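Local atomic coordinates of dihydrodipicolinate synthase (Bacteroides thetaiotaomicron, PDB entry 4XKY), a protein that probably catalyses a Schiff-base aldol reaction of pyruvate, as a dihydrodipicolinate synthase or a related N-acetylneuraminate lyase of the DapA family. Residues A[65-70]-A[74-79]. Sequence-based numbering, arbitrary orientation.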
ATOM      1  N   ASN A  65      18.847 -29.570  15.336  1.00 33.62           N
ATOM      2  CA  ASN A  65      18.074 -30.826  15.277  1.00 32.63           C
ATOM      3  C   ASN A  65      17.730 -31.276  13.859  1.00 31.42           C
ATOM      4  O   ASN A  65      17.763 -32.472  13.574  1.00 31.67           O
ATOM      5  CB  ASN A  65      16.794 -30.748  16.116  1.00 32.65           C
ATOM      6  CG  ASN A  65      17.068 -30.886  17.582  1.00 33.60           C
ATOM      7  OD1 ASN A  65      17.128 -31.997  18.114  1.00 35.84           O
ATOM      8  ND2 ASN A  65      17.303 -29.762  18.242  1.00 34.36           N
ATOM      9  N   THR A  66      17.370 -30.344  12.967  1.00 30.84           N
ATOM     10  CA  THR A  66      17.016 -30.751  11.599  1.00 30.07           C
ATOM     11  C   THR A  66      18.241 -31.419  10.889  1.00 31.38           C
ATOM     12  O   THR A  66      18.117 -32.455  10.237  1.00 29.78           O
ATOM     13  CB  THR A  66      16.449 -29.593  10.770  1.00 30.62           C
ATOM     14  OG1 THR A  66      15.227 -29.125  11.352  1.00 28.93           O
ATOM     15  CG2 THR A  66      16.149 -30.071   9.375  1.00 31.78           C
ATOM     16  N   CYS A  67      19.419 -30.826  11.021  1.00 33.38           N
ATOM     17  CA  CYS A  67      20.613 -31.402  10.396  1.00 35.35           C
ATOM     18  C   CYS A  67      20.960 -32.738  11.053  1.00 35.78           C
ATOM     19  O   CYS A  67      21.254 -33.686  10.349  1.00 35.71           O
ATOM     20  CB  CYS A  67      21.800 -30.468  10.471  1.00 36.79           C
ATOM     21  SG  CYS A  67      21.612 -28.908   9.600  1.00 39.80           S
ATOM     22  N   ARG A  68      20.876 -32.823  12.382  1.00 36.13           N
ATOM     23  CA  ARG A  68      21.148 -34.078  13.093  1.00 37.54           C
ATOM     24  C   ARG A  68      20.242 -35.190  12.590  1.00 38.61           C
ATOM     25  O   ARG A  68      20.703 -36.286  12.245  1.00 40.33           O
ATOM     26  CB  ARG A  68      20.944 -33.922  14.609  1.00 37.60           C
ATOM     27  CG  ARG A  68      21.088 -35.238  15.383  1.00 39.03           C
ATOM     28  CD  ARG A  68      20.861 -35.131  16.891  1.00 39.78           C
ATOM     29  NE  ARG A  68      19.537 -34.596  17.187  1.00 39.67           N
ATOM     30  CZ  ARG A  68      18.397 -35.278  17.114  1.00 38.97           C
ATOM     31  NH1 ARG A  68      18.369 -36.559  16.769  1.00 38.49           N
ATOM     32  NH2 ARG A  68      17.268 -34.655  17.391  1.00 39.05           N
ATOM     33  N   ILE A  69      18.947 -34.896  12.538  1.00 37.50           N
ATOM     34  CA  ILE A  69      17.944 -35.916  12.225  1.00 36.99           C
ATOM     35  C   ILE A  69      18.009 -36.338  10.762  1.00 37.33           C
ATOM     36  O   ILE A  69      17.865 -37.510  10.449  1.00 40.43           O
ATOM     37  CB  ILE A  69      16.508 -35.441  12.564  1.00 34.99           C
ATOM     38  CG1 ILE A  69      16.386 -35.178  14.061  1.00 34.16           C
ATOM     39  CG2 ILE A  69      15.469 -36.478  12.111  1.00 35.89           C
ATOM     40  CD1 ILE A  69      15.172 -34.349  14.434  1.00 34.41           C
ATOM     41  N   ALA A  70      18.218 -35.391   9.863  1.00 38.24           N
ATOM     42  CA  ALA A  70      18.291 -35.723   8.446  1.00 37.81           C
ATOM     43  C   ALA A  70      19.480 -36.618   8.124  1.00 40.50           C
ATOM     44  O   ALA A  70      19.402 -37.385   7.175  1.00 38.33           O
ATOM     45  CB  ALA A  70      18.380 -34.472   7.610  1.00 37.15           C
ATOM     46  N   LEU A  74      19.360 -36.015   2.750  1.00 44.11           N
ATOM     47  CA  LEU A  74      18.680 -35.025   1.923  1.00 44.14           C
ATOM     48  C   LEU A  74      19.327 -33.655   2.118  1.00 40.22           C
ATOM     49  O   LEU A  74      19.683 -33.335   3.218  1.00 38.32           O
ATOM     50  CB  LEU A  74      17.239 -34.914   2.429  1.00 46.55           C
ATOM     51  CG  LEU A  74      16.099 -34.846   1.436  1.00 47.16           C
ATOM     52  CD1 LEU A  74      16.335 -35.888   0.363  1.00 49.47           C
ATOM     53  CD2 LEU A  74      14.785 -35.103   2.144  1.00 46.44           C
ATOM     54  N   PRO A  75      19.453 -32.838   1.070  1.00 38.86           N
ATOM     55  CA  PRO A  75      19.927 -31.470   1.307  1.00 39.84           C
ATOM     56  C   PRO A  75      19.046 -30.687   2.310  1.00 36.51           C
ATOM     57  O   PRO A  75      17.808 -30.753   2.257  1.00 37.09           O
ATOM     58  CB  PRO A  75      19.856 -30.810  -0.081  1.00 40.04           C
ATOM     59  CG  PRO A  75      19.741 -31.924  -1.058  1.00 41.70           C
ATOM     60  CD  PRO A  75      19.146 -33.094  -0.347  1.00 41.25           C
ATOM     61  N   VAL A  76      19.708 -29.994   3.224  1.00 34.44           N
ATOM     62  CA  VAL A  76      19.069 -29.042   4.106  1.00 32.38           C
ATOM     63  C   VAL A  76      19.378 -27.587   3.727  1.00 32.60           C
ATOM     64  O   VAL A  76      20.533 -27.158   3.655  1.00 32.95           O
ATOM     65  CB  VAL A  76      19.472 -29.316   5.552  1.00 32.78           C
ATOM     66  CG1 VAL A  76      18.749 -28.365   6.475  1.00 31.60           C
ATOM     67  CG2 VAL A  76      19.127 -30.762   5.919  1.00 34.41           C
ATOM     68  N   LEU A  77      18.309 -26.839   3.483  1.00 32.79           N
ATOM     69  CA  LEU A  77      18.358 -25.400   3.208  1.00 33.74           C
ATOM     70  C   LEU A  77      17.871 -24.644   4.427  1.00 32.23           C
ATOM     71  O   LEU A  77      16.844 -24.984   4.994  1.00 32.00           O
ATOM     72  CB  LEU A  77      17.441 -25.047   2.026  1.00 34.72           C
ATOM     73  CG  LEU A  77      17.979 -25.241   0.607  1.00 36.85           C
ATOM     74  CD1 LEU A  77      18.412 -26.670   0.391  1.00 37.90           C
ATOM     75  CD2 LEU A  77      16.954 -24.858  -0.457  1.00 37.58           C
ATOM     76  N   VAL A  78      18.578 -23.586   4.792  1.00 31.99           N
ATOM     77  CA  VAL A  78      18.285 -22.840   5.994  1.00 30.55           C
ATOM     78  C   VAL A  78      18.008 -21.396   5.628  1.00 30.45           C
ATOM     79  O   VAL A  78      18.851 -20.725   5.030  1.00 31.82           O
ATOM     80  CB  VAL A  78      19.470 -22.878   6.986  1.00 31.10           C
ATOM     81  CG1 VAL A  78      19.201 -21.995   8.198  1.00 31.66           C
ATOM     82  CG2 VAL A  78      19.752 -24.306   7.443  1.00 33.00           C
ATOM     83  N   CYS A  79      16.839 -20.902   6.034  1.00 29.44           N
ATOM     84  CA  CYS A  79      16.543 -19.483   5.914  1.00 29.91           C
ATOM     85  C   CYS A  79      17.323 -18.720   6.974  1.00 28.60           C
ATOM     86  O   CYS A  79      17.185 -18.971   8.183  1.00 26.51           O
ATOM     87  CB  CYS A  79      15.050 -19.204   6.054  1.00 31.80           C
ATOM     88  SG  CYS A  79      14.562 -17.555   5.492  1.00 38.61           S
TER
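V76 meets three residues of helix 56-70, T66, C67 and A70, in the beta-alpha-beta unit formed by strand 42-44, this helix and strand 76-79 of the TIM barrel. Its two methyls divide the work. CG2 lies 4.1 Å from A70 CB, whereas CG1 is directed at the preceding turn, 4.3 Å from C67 SG and equally far from T66 CG2. The torsion accounts for the split: with CG1 anti to the backbone N (chi1 -177°), CG2 is left beside that N. All three approaches are apolar and no hydrogen bond crosses between the segments, so helix and strand meet through van der Waals contact alone. An angle of 175° between the short axes shows that they run antiparallel, as expected when a crossover helix returns the chain to the next parallel strand; the axes approach to 9.8 Å.

Further out, the strand is held in the sheet by hydrogen bonds to its neighbours: L77 pairs with L42 and V44 on one side, while V76 pairs with A102 and its N also reaches D101 OD1. T66 turns CG2 to the strand while its hydroxyl is hydrogen-bonded to M62 O within the helix. On the helix surface turned from the strand, R68 NH2 donates to N65 OD1 over 2.8 Å, nearly straight at 174°, on a carbonyl lone pair and within the guanidinium plane.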